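Local coordinates for lytic Polysaccharide Monooxygenase (Phytophthora infestans, PDB 6Z5Y), which is a secreted copper-dependent monooxygenase that probably cleaves plant pectin by oxidation and so probably contributes to plant infection by this oomycete, at residues I94-P99 with W149-Q153; C143-W149 with Y164-L170. One frame throughout, in Å; residues are numbered along the deposited sequence.

Contact 1: I94-P99 with W149-Q153; sequences IVHAGP and WLALQ. With CU (copper (II) ion), chain C.
A97 and P99 tie the loop I94-P99 to the strand W149-Q153 through two backbone hydrogen bonds, L152 N to A97 O at 2.9 Å and L150 N to P99 O at 3.0 Å. The first is almost straight, 169° at the hydrogen. Between them, by CA positions, G98 comes nearest the strand, at A151, and its CA lies 3.3 Å from L150 O in a CA-H...O contact. The loop leads into strand 100-104, which pairs with 143-155, and H96 stands just ahead of this entry. With CG anti to its carbonyl carbon (chi1 -46°), the H96 ring reaches the copper, bound by NE2 at 1.9 Å. Its CB packs on the methyl of A151, while CD2 lies 3.8 Å from W149 CH2; the two rings are slid apart and barely overlap. In the conformer described, one of two, the extended side chain of Q153 brings its amide obliquely across the imidazole, OE1 3.4 Å from H96 CE1, with the two planes 49° apart; OE1 has a weak hydrogen bond to Q162. The indole meets H96 O and P99 O at its edge, and I94 CG2 touches W149 CZ2. One water donates to H96 O and G98 O and takes a weak bond from W149 NE1; a second water accepts from A97 N and lies 2.7 Å from L152 O. H1, the N-terminal residue, completes the histidine brace of lytic polysaccharide monooxygenases, and Y164 lies at the site with its OH 3.0 Å from the copper. The copper ligand H96 therefore stands on a backbone fastened directly and through water to the central strand, and A151 and W149 probably restrict its ring.

Contact 2: C143-W149 with Y164-L170; sequences CMLRFYW and YKNCIPL
C143-W149 and Y164-L170 are the paired arms of a long antiparallel beta hairpin, at the centre of the five-stranded sheet of this immunoglobulin-like LPMO domain, one part of a longer protein. Eight backbone hydrogen bonds link them, two at each of the pairs C143-L170, L145-I168, F147-N166 and W149-Y164, so both N-H and C=O of all eight residues are used. Most are 2.8 to 3.0 Å long; C143 N to L170 O, at the far end, stretches to 3.3 Å. In the intervening pairs, M144, R146 and Y148 turn their backbones to strand 100-104 and D105, with R146 bonded to W103 and Y148 to E101. On the other arm, C167 N donates to T73 OG1 and P169 shares a backbone bond with S80.

The polar ends of N166, K165 and Y148 are also satisfied. N166 lies beside the F147 ring, its amide 32° from the ring plane; OD1 accepts from I4 N and ND2 makes a weak bond to K165 O at 2.9 Å. K165 crosses the Y148 ring with its CG, then bends at chi3 (-82°) so that NZ is held by the carbonyls of F66 and E68, and Y148 OH pairs with D61. On this same face M144 curls over the backbone, SD 3.5 Å from P169 N, with its CG above the centre of the R146 guanidinium. Disulfides C167-C70 and C143-C138 pin the strands to neighbouring loops.

At the copper end, Y164 forms an offset stack on the six-membered ring of W149, the planes 29° apart. Its OH, beside the metal, is hydrogen-bonded to Q162 OE1 and to H1 N. The stack is tightest where W149 CE3 comes within 3.4 Å of Y164 CD1.

From the N terminus, where H1 meets the copper, the chain runs through strand 88-90 to I94-P99, the first arm of contact 1. It then forms strands 100-104 and 107-112 and helix 115-119 before returning on strand 143-155, which supplies first C143-W149 and then W149-Q153, closing the long loop of contact 1. A short turn leads to strand 158-170, whose Y164-L170 closes the hairpin of contact 2. The segments alternate, so the two contacts cross, and they share W149. They also touch where A151 CB meets Y164 CE1 at 3.7 Å. Together they bring the H96 loop and the hairpin to one copper site.

Contact 1: I94-P99 with W149-Q153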
ATOM      1  N   ILE A  94       4.266  -0.455 -10.930  1.00  9.03           N
ATOM      2  CA  ILE A  94       3.267   0.456 -10.352  1.00  9.26           C
ATOM      3  C   ILE A  94       2.843   1.491 -11.403  1.00  9.78           C
ATOM      4  O   ILE A  94       3.711   2.220 -11.905  1.00 11.55           O
ATOM      5  CB  ILE A  94       3.814   1.115  -9.078  1.00  9.76           C
ATOM      6  CG1 ILE A  94       4.090   0.084  -7.987  1.00 10.67           C
ATOM      7  CG2 ILE A  94       2.871   2.212  -8.629  1.00 10.36           C
ATOM      8  CD1 ILE A  94       4.843   0.642  -6.806  1.00 12.67           C
ATOM      9  N   VAL A  95       1.550   1.526 -11.734  1.00 10.26           N
ATOM     10  CA  VAL A  95       1.064   2.364 -12.852  1.00 10.95           C
ATOM     11  C   VAL A  95       0.074   3.394 -12.390  1.00  9.73           C
ATOM     12  O   VAL A  95      -0.525   4.014 -13.259  1.00 11.02           O
ATOM     13  CB  VAL A  95       0.453   1.537 -14.010  1.00 13.77           C
ATOM     14  CG1 VAL A  95       1.380   0.465 -14.516  1.00 15.12           C
ATOM     15  CG2 VAL A  95      -0.927   0.981 -13.641  1.00 15.11           C
ATOM     16  N   HIS A  96      -0.121   3.595 -11.090  1.00  8.65           N
ATOM     17  CA  HIS A  96      -0.956   4.695 -10.589  1.00  9.11           C
ATOM     18  C   HIS A  96      -0.149   5.523  -9.615  1.00  8.81           C
ATOM     19  O   HIS A  96       0.606   4.951  -8.828  1.00  9.26           O
ATOM     20  CB  HIS A  96      -2.204   4.208  -9.853  1.00  9.19           C
ATOM     21  CG  HIS A  96      -2.939   3.118 -10.557  1.00  9.80           C
ATOM     22  ND1 HIS A  96      -3.492   3.263 -11.810  1.00 11.40           N
ATOM     23  CD2 HIS A  96      -3.278   1.883 -10.148  1.00 10.36           C
ATOM     24  CE1 HIS A  96      -4.087   2.127 -12.144  1.00 12.42           C
ATOM     25  NE2 HIS A  96      -3.993   1.268 -11.141  1.00 10.76           N
ATOM     26  N   ALA A  97      -0.329   6.835  -9.663  1.00  9.07           N
ATOM     27  CA  ALA A  97       0.261   7.745  -8.678  1.00  9.74           C
ATOM     28  C   ALA A  97      -0.374   7.531  -7.311  1.00  8.70           C
ATOM     29  O   ALA A  97      -1.492   7.053  -7.188  1.00  9.42           O
ATOM     30  CB  ALA A  97       0.090   9.164  -9.096  1.00 10.72           C
ATOM     31  N   GLY A  98       0.343   7.932  -6.273  1.00  9.13           N
ATOM     32  CA  GLY A  98      -0.216   8.062  -4.919  1.00  8.71           C
ATOM     33  C   GLY A  98       0.676   7.427  -3.863  1.00  8.41           C
ATOM     34  O   GLY A  98       1.609   6.679  -4.184  1.00  8.49           O
ATOM     35  N   PRO A  99       0.386   7.728  -2.599  1.00  8.18           N
ATOM     36  CA  PRO A  99       1.255   7.305  -1.513  1.00  8.20           C
ATOM     37  C   PRO A  99       1.065   5.829  -1.151  1.00  7.94           C
ATOM     38  O   PRO A  99      -0.030   5.268  -1.240  1.00  7.93           O
ATOM     39  CB  PRO A  99       0.791   8.196  -0.356  1.00  9.10           C
ATOM     40  CG  PRO A  99      -0.674   8.464  -0.667  1.00  9.19           C
ATOM     41  CD  PRO A  99      -0.714   8.605  -2.173  1.00  9.15           C
ATOM     42  N   TRP A 149      -1.782   1.292   0.043  1.00  6.93           N
ATOM     43  CA  TRP A 149      -1.520   2.121  -1.145  1.00  6.88           C
ATOM     44  C   TRP A 149      -2.830   2.829  -1.491  1.00  6.89           C
ATOM     45  O   TRP A 149      -3.864   2.171  -1.684  1.00  7.89           O
ATOM     46  CB  TRP A 149      -1.035   1.259  -2.307  1.00  7.46           C
ATOM     47  CG  TRP A 149      -0.778   1.937  -3.614  1.00  7.34           C
ATOM     48  CD1 TRP A 149      -0.385   3.220  -3.836  1.00  8.23           C
ATOM     49  CD2 TRP A 149      -0.832   1.291  -4.893  1.00  7.70           C
ATOM     50  NE1 TRP A 149      -0.230   3.430  -5.178  1.00  8.96           N
ATOM     51  CE2 TRP A 149      -0.459   2.252  -5.851  1.00  8.31           C
ATOM     52  CE3 TRP A 149      -1.127  -0.011  -5.309  1.00  8.03           C
ATOM     53  CZ2 TRP A 149      -0.401   1.943  -7.218  1.00  8.54           C
ATOM     54  CZ3 TRP A 149      -1.085  -0.304  -6.647  1.00  8.70           C
ATOM     55  CH2 TRP A 149      -0.729   0.650  -7.592  1.00  8.89           C
ATOM     56  N   LEU A 150      -2.777   4.150  -1.518  1.00  7.82           N
ATOM     57  CA  LEU A 150      -3.903   4.962  -2.002  1.00  7.86           C
ATOM     58  C   LEU A 150      -3.563   5.424  -3.400  1.00  8.23           C
ATOM     59  O   LEU A 150      -2.765   6.357  -3.592  1.00  9.61           O
ATOM     60  CB  LEU A 150      -4.102   6.137  -1.070  1.00  9.16           C
ATOM     61  CG  LEU A 150      -5.349   6.957  -1.376  1.00 10.14           C
ATOM     62  CD1 LEU A 150      -6.582   6.196  -0.981  1.00 10.87           C
ATOM     63  CD2 LEU A 150      -5.302   8.322  -0.766  1.00 13.43           C
ATOM     64  N   ALA A 151      -4.113   4.698  -4.379  1.00  7.92           N
ATOM     65  CA  ALA A 151      -3.869   5.025  -5.783  1.00  8.52           C
ATOM     66  C   ALA A 151      -4.854   6.098  -6.199  1.00  8.93           C
ATOM     67  O   ALA A 151      -6.037   6.092  -5.829  1.00 10.11           O
ATOM     68  CB  ALA A 151      -4.020   3.796  -6.627  1.00  9.50           C
ATOM     69  N   LEU A 152      -4.342   7.060  -6.931  1.00  9.19           N
ATOM     70  CA  LEU A 152      -5.097   8.206  -7.473  1.00  9.96           C
ATOM     71  C   LEU A 152      -5.185   7.983  -8.981  1.00  9.95           C
ATOM     72  O   LEU A 152      -4.139   7.829  -9.637  1.00 10.84           O
ATOM     73  CB  LEU A 152      -4.350   9.498  -7.141  1.00 10.41           C
ATOM     74  CG  LEU A 152      -3.947   9.677  -5.682  1.00 11.19           C
ATOM     75  CD1 LEU A 152      -3.051  10.899  -5.559  1.00 12.71           C
ATOM     76  CD2 LEU A 152      -5.175   9.814  -4.785  1.00 12.01           C
ATOM     77  N   GLN A 153      -6.386   7.929  -9.538  1.00 10.71           N
ATOM     78  CA  GLN A 153      -6.494   7.635 -10.995  0.70 12.51           C
ATOM     79  C   GLN A 153      -7.687   8.409 -11.530  1.00 11.98           C
ATOM     80  O   GLN A 153      -8.603   8.776 -10.781  1.00 14.21           O
ATOM     81  CB  GLN A 153      -6.579   6.130 -11.329  0.70 13.48           C
ATOM     82  CG  GLN A 153      -6.654   5.796 -12.830  0.70 13.46           C
ATOM     83  CD  GLN A 153      -6.702   4.311 -13.139  0.70 14.35           C
ATOM     84  OE1 GLN A 153      -7.184   3.498 -12.338  0.70 17.30           O
ATOM     85  NE2 GLN A 153      -6.233   3.950 -14.325  0.70 15.15           N
TER
HETATM   86 CU    CU C 201      -4.707  -0.507 -11.072  1.00 12.29          CU
HETATM   87  O   HOH W   1       1.995   5.179  -6.462  1.00  9.15           O
HETATM   88  O   HOH W   2      -2.351   7.650 -11.593  1.00 10.52           O

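Contact 2: C143-W149 with Y164-L170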
ATOM      1  N   CYS A 143       5.936 -11.163  12.721  1.00 10.87           N
ATOM      2  CA  CYS A 143       5.281  -9.843  12.598  1.00 10.93           C
ATOM      3  C   CYS A 143       4.216  -9.970  11.534  1.00  9.57           C
ATOM      4  O   CYS A 143       4.301 -10.833  10.674  1.00 12.46           O
ATOM      5  CB  CYS A 143       6.230  -8.704  12.236  1.00 12.86           C
ATOM      6  SG  CYS A 143       7.107  -9.045  10.707  1.00 13.20           S
ATOM      7  N   MET A 144       3.271  -9.075  11.562  1.00  7.50           N
ATOM      8  CA  MET A 144       2.377  -8.885  10.422  1.00  7.64           C
ATOM      9  C   MET A 144       2.896  -7.730   9.571  1.00  7.24           C
ATOM     10  O   MET A 144       2.942  -6.575  10.031  1.00  7.67           O
ATOM     11  CB  MET A 144       0.966  -8.552  10.902  1.00  7.60           C
ATOM     12  CG  MET A 144      -0.056  -8.497   9.773  1.00  8.38           C
ATOM     13  SD  MET A 144      -0.257 -10.046   8.892  1.00  8.57           S
ATOM     14  CE  MET A 144      -0.718 -11.102  10.243  1.00  9.73           C
ATOM     15  N   LEU A 145       3.227  -8.040   8.325  1.00  6.70           N
ATOM     16  CA  LEU A 145       3.507  -6.970   7.348  1.00  6.51           C
ATOM     17  C   LEU A 145       2.175  -6.440   6.843  1.00  6.64           C
ATOM     18  O   LEU A 145       1.280  -7.203   6.514  1.00  7.25           O
ATOM     19  CB  LEU A 145       4.348  -7.511   6.206  1.00  6.97           C
ATOM     20  CG  LEU A 145       4.702  -6.471   5.130  1.00  7.23           C
ATOM     21  CD1 LEU A 145       6.009  -6.839   4.428  1.00  8.74           C
ATOM     22  CD2 LEU A 145       3.607  -6.330   4.075  1.00  8.11           C
ATOM     23  N   ARG A 146       2.038  -5.121   6.840  1.00  6.16           N
ATOM     24  CA  ARG A 146       0.859  -4.496   6.244  1.00  6.29           C
ATOM     25  C   ARG A 146       1.300  -3.494   5.207  1.00  6.72           C
ATOM     26  O   ARG A 146       2.152  -2.634   5.468  1.00  8.33           O
ATOM     27  CB  ARG A 146      -0.036  -3.857   7.294  1.00  7.00           C
ATOM     28  CG  ARG A 146      -0.724  -4.892   8.176  1.00  7.27           C
ATOM     29  CD  ARG A 146      -1.648  -4.253   9.193  1.00  8.51           C
ATOM     30  NE  ARG A 146      -2.371  -5.233  10.008  1.00  9.33           N
ATOM     31  CZ  ARG A 146      -1.903  -5.815  11.114  1.00  8.40           C
ATOM     32  NH1 ARG A 146      -0.703  -5.512  11.593  1.00  8.11           N
ATOM     33  NH2 ARG A 146      -2.649  -6.695  11.763  1.00  9.94           N
ATOM     34  N   PHE A 147       0.707  -3.611   4.032  1.00  6.24           N
ATOM     35  CA  PHE A 147       0.914  -2.679   2.904  1.00  6.42           C
ATOM     36  C   PHE A 147      -0.353  -1.891   2.708  1.00  6.27           C
ATOM     37  O   PHE A 147      -1.457  -2.480   2.704  1.00  6.62           O
ATOM     38  CB  PHE A 147       1.241  -3.486   1.653  1.00  7.07           C
ATOM     39  CG  PHE A 147       1.356  -2.693   0.383  1.00  7.05           C
ATOM     40  CD1 PHE A 147       2.391  -1.792   0.231  1.00  7.92           C
ATOM     41  CD2 PHE A 147       0.405  -2.788  -0.618  1.00  8.07           C
ATOM     42  CE1 PHE A 147       2.514  -1.087  -0.969  1.00  8.37           C
ATOM     43  CE2 PHE A 147       0.518  -2.076  -1.796  1.00  8.79           C
ATOM     44  CZ  PHE A 147       1.574  -1.224  -1.968  1.00  8.75           C
ATOM     45  N   TYR A 148      -0.198  -0.604   2.497  1.00  6.53           N
ATOM     46  CA  TYR A 148      -1.305   0.307   2.171  1.00  6.61           C
ATOM     47  C   TYR A 148      -0.881   1.142   0.982  1.00  6.69           C
ATOM     48  O   TYR A 148       0.220   1.721   1.009  1.00  7.62           O
ATOM     49  CB  TYR A 148      -1.607   1.223   3.339  1.00  7.40           C
ATOM     50  CG  TYR A 148      -2.028   0.548   4.616  1.00  7.45           C
ATOM     51  CD1 TYR A 148      -1.115   0.046   5.516  1.00  8.03           C
ATOM     52  CD2 TYR A 148      -3.381   0.433   4.932  1.00  8.65           C
ATOM     53  CE1 TYR A 148      -1.553  -0.578   6.696  1.00  8.73           C
ATOM     54  CE2 TYR A 148      -3.829  -0.174   6.089  1.00  8.72           C
ATOM     55  CZ  TYR A 148      -2.910  -0.686   6.973  1.00  9.58           C
ATOM     56  OH  TYR A 148      -3.300  -1.278   8.158  1.00 10.13           O
ATOM     57  N   TRP A 149      -1.782   1.292   0.043  1.00  6.93           N
ATOM     58  CA  TRP A 149      -1.520   2.121  -1.145  1.00  6.88           C
ATOM     59  C   TRP A 149      -2.830   2.829  -1.491  1.00  6.89           C
ATOM     60  O   TRP A 149      -3.864   2.171  -1.684  1.00  7.89           O
ATOM     61  CB  TRP A 149      -1.035   1.259  -2.307  1.00  7.46           C
ATOM     62  CG  TRP A 149      -0.778   1.937  -3.614  1.00  7.34           C
ATOM     63  CD1 TRP A 149      -0.385   3.220  -3.836  1.00  8.23           C
ATOM     64  CD2 TRP A 149      -0.832   1.291  -4.893  1.00  7.70           C
ATOM     65  NE1 TRP A 149      -0.230   3.430  -5.178  1.00  8.96           N
ATOM     66  CE2 TRP A 149      -0.459   2.252  -5.851  1.00  8.31           C
ATOM     67  CE3 TRP A 149      -1.127  -0.011  -5.309  1.00  8.03           C
ATOM     68  CZ2 TRP A 149      -0.401   1.943  -7.218  1.00  8.54           C
ATOM     69  CZ3 TRP A 149      -1.085  -0.304  -6.647  1.00  8.70           C
ATOM     70  CH2 TRP A 149      -0.729   0.650  -7.592  1.00  8.89           C
ATOM     71  N   TYR A 164      -5.603  -0.167  -1.915  1.00  7.15           N
ATOM     72  CA  TYR A 164      -4.970  -1.488  -1.962  1.00  7.17           C
ATOM     73  C   TYR A 164      -4.413  -1.744  -0.566  1.00  7.51           C
ATOM     74  O   TYR A 164      -3.712  -0.898   0.003  1.00  7.89           O
ATOM     75  CB  TYR A 164      -3.853  -1.526  -3.003  1.00  8.35           C
ATOM     76  CG  TYR A 164      -4.322  -1.279  -4.407  1.00  8.17           C
ATOM     77  CD1 TYR A 164      -4.473   0.006  -4.866  1.00  8.37           C
ATOM     78  CD2 TYR A 164      -4.626  -2.329  -5.263  1.00  9.01           C
ATOM     79  CE1 TYR A 164      -4.919   0.266  -6.144  1.00  9.81           C
ATOM     80  CE2 TYR A 164      -5.114  -2.077  -6.543  1.00 10.28           C
ATOM     81  CZ  TYR A 164      -5.237  -0.772  -6.984  1.00 10.14           C
ATOM     82  OH  TYR A 164      -5.712  -0.524  -8.252  1.00 12.13           O
ATOM     83  N   LYS A 165      -4.699  -2.932  -0.041  1.00  6.75           N
ATOM     84  CA  LYS A 165      -4.237  -3.357   1.262  1.00  6.35           C
ATOM     85  C   LYS A 165      -3.804  -4.799   1.180  1.00  6.55           C
ATOM     86  O   LYS A 165      -4.523  -5.637   0.641  1.00  6.85           O
ATOM     87  CB  LYS A 165      -5.350  -3.226   2.302  1.00  7.17           C
ATOM     88  CG  LYS A 165      -5.644  -1.807   2.722  1.00  8.47           C
ATOM     89  CD  LYS A 165      -6.876  -1.670   3.577  1.00  8.50           C
ATOM     90  CE  LYS A 165      -8.129  -1.640   2.738  1.00  9.22           C
ATOM     91  NZ  LYS A 165      -9.344  -1.767   3.582  1.00  9.18           N
ATOM     92  N   ASN A 166      -2.655  -5.077   1.815  1.00  6.25           N
ATOM     93  CA  ASN A 166      -2.238  -6.473   2.032  1.00  6.62           C
ATOM     94  C   ASN A 166      -1.850  -6.624   3.498  1.00  6.41           C
ATOM     95  O   ASN A 166      -1.302  -5.698   4.112  1.00  7.25           O
ATOM     96  CB  ASN A 166      -1.010  -6.841   1.197  1.00  6.73           C
ATOM     97  CG  ASN A 166      -1.104  -6.603  -0.292  1.00  7.14           C
ATOM     98  OD1 ASN A 166      -0.055  -6.409  -0.912  1.00  8.57           O
ATOM     99  ND2 ASN A 166      -2.277  -6.691  -0.895  1.00  7.05           N
ATOM    100  N   CYS A 167      -2.063  -7.814   4.014  1.00  6.65           N
ATOM    101  CA  CYS A 167      -1.559  -8.267   5.315  1.00  6.72           C
ATOM    102  C   CYS A 167      -0.810  -9.560   5.011  1.00  6.96           C
ATOM    103  O   CYS A 167      -1.413 -10.456   4.441  1.00  8.51           O
ATOM    104  CB  CYS A 167      -2.681  -8.554   6.309  1.00  7.99           C
ATOM    105  SG  CYS A 167      -3.583  -7.058   6.732  1.00  9.13           S
ATOM    106  N   ILE A 168       0.459  -9.618   5.427  1.00  6.29           N
ATOM    107  CA  ILE A 168       1.320 -10.777   5.125  1.00  6.73           C
ATOM    108  C   ILE A 168       2.030 -11.181   6.395  1.00  6.62           C
ATOM    109  O   ILE A 168       2.914 -10.467   6.871  1.00  7.07           O
ATOM    110  CB  ILE A 168       2.330 -10.455   4.014  1.00  7.59           C
ATOM    111  CG1 ILE A 168       1.606  -9.949   2.755  1.00  8.71           C
ATOM    112  CG2 ILE A 168       3.144 -11.695   3.722  1.00  9.17           C
ATOM    113  CD1 ILE A 168       2.515  -9.560   1.612  1.00 10.69           C
ATOM    114  N   PRO A 169       1.645 -12.321   6.998  1.00  7.16           N
ATOM    115  CA  PRO A 169       2.306 -12.744   8.212  1.00  7.16           C
ATOM    116  C   PRO A 169       3.715 -13.207   7.857  1.00  7.00           C
ATOM    117  O   PRO A 169       3.895 -13.943   6.868  1.00  7.61           O
ATOM    118  CB  PRO A 169       1.447 -13.912   8.714  1.00  8.49           C
ATOM    119  CG  PRO A 169       0.772 -14.458   7.445  1.00  9.22           C
ATOM    120  CD  PRO A 169       0.551 -13.236   6.569  1.00  8.67           C
ATOM    121  N   LEU A 170       4.670 -12.858   8.714  1.00  7.45           N
ATOM    122  CA  LEU A 170       6.079 -13.229   8.527  1.00  7.46           C
ATOM    123  C   LEU A 170       6.550 -14.051   9.714  1.00  8.46           C
ATOM    124  O   LEU A 170       6.137 -13.834  10.841  1.00  9.20           O
ATOM    125  CB  LEU A 170       6.969 -12.001   8.379  1.00  8.02           C
ATOM    126  CG  LEU A 170       6.542 -11.002   7.299  1.00  8.16           C
ATOM    127  CD1 LEU A 170       7.557  -9.888   7.169  1.00  9.35           C
ATOM    128  CD2 LEU A 170       6.360 -11.665   5.959  1.00  9.49           C
TER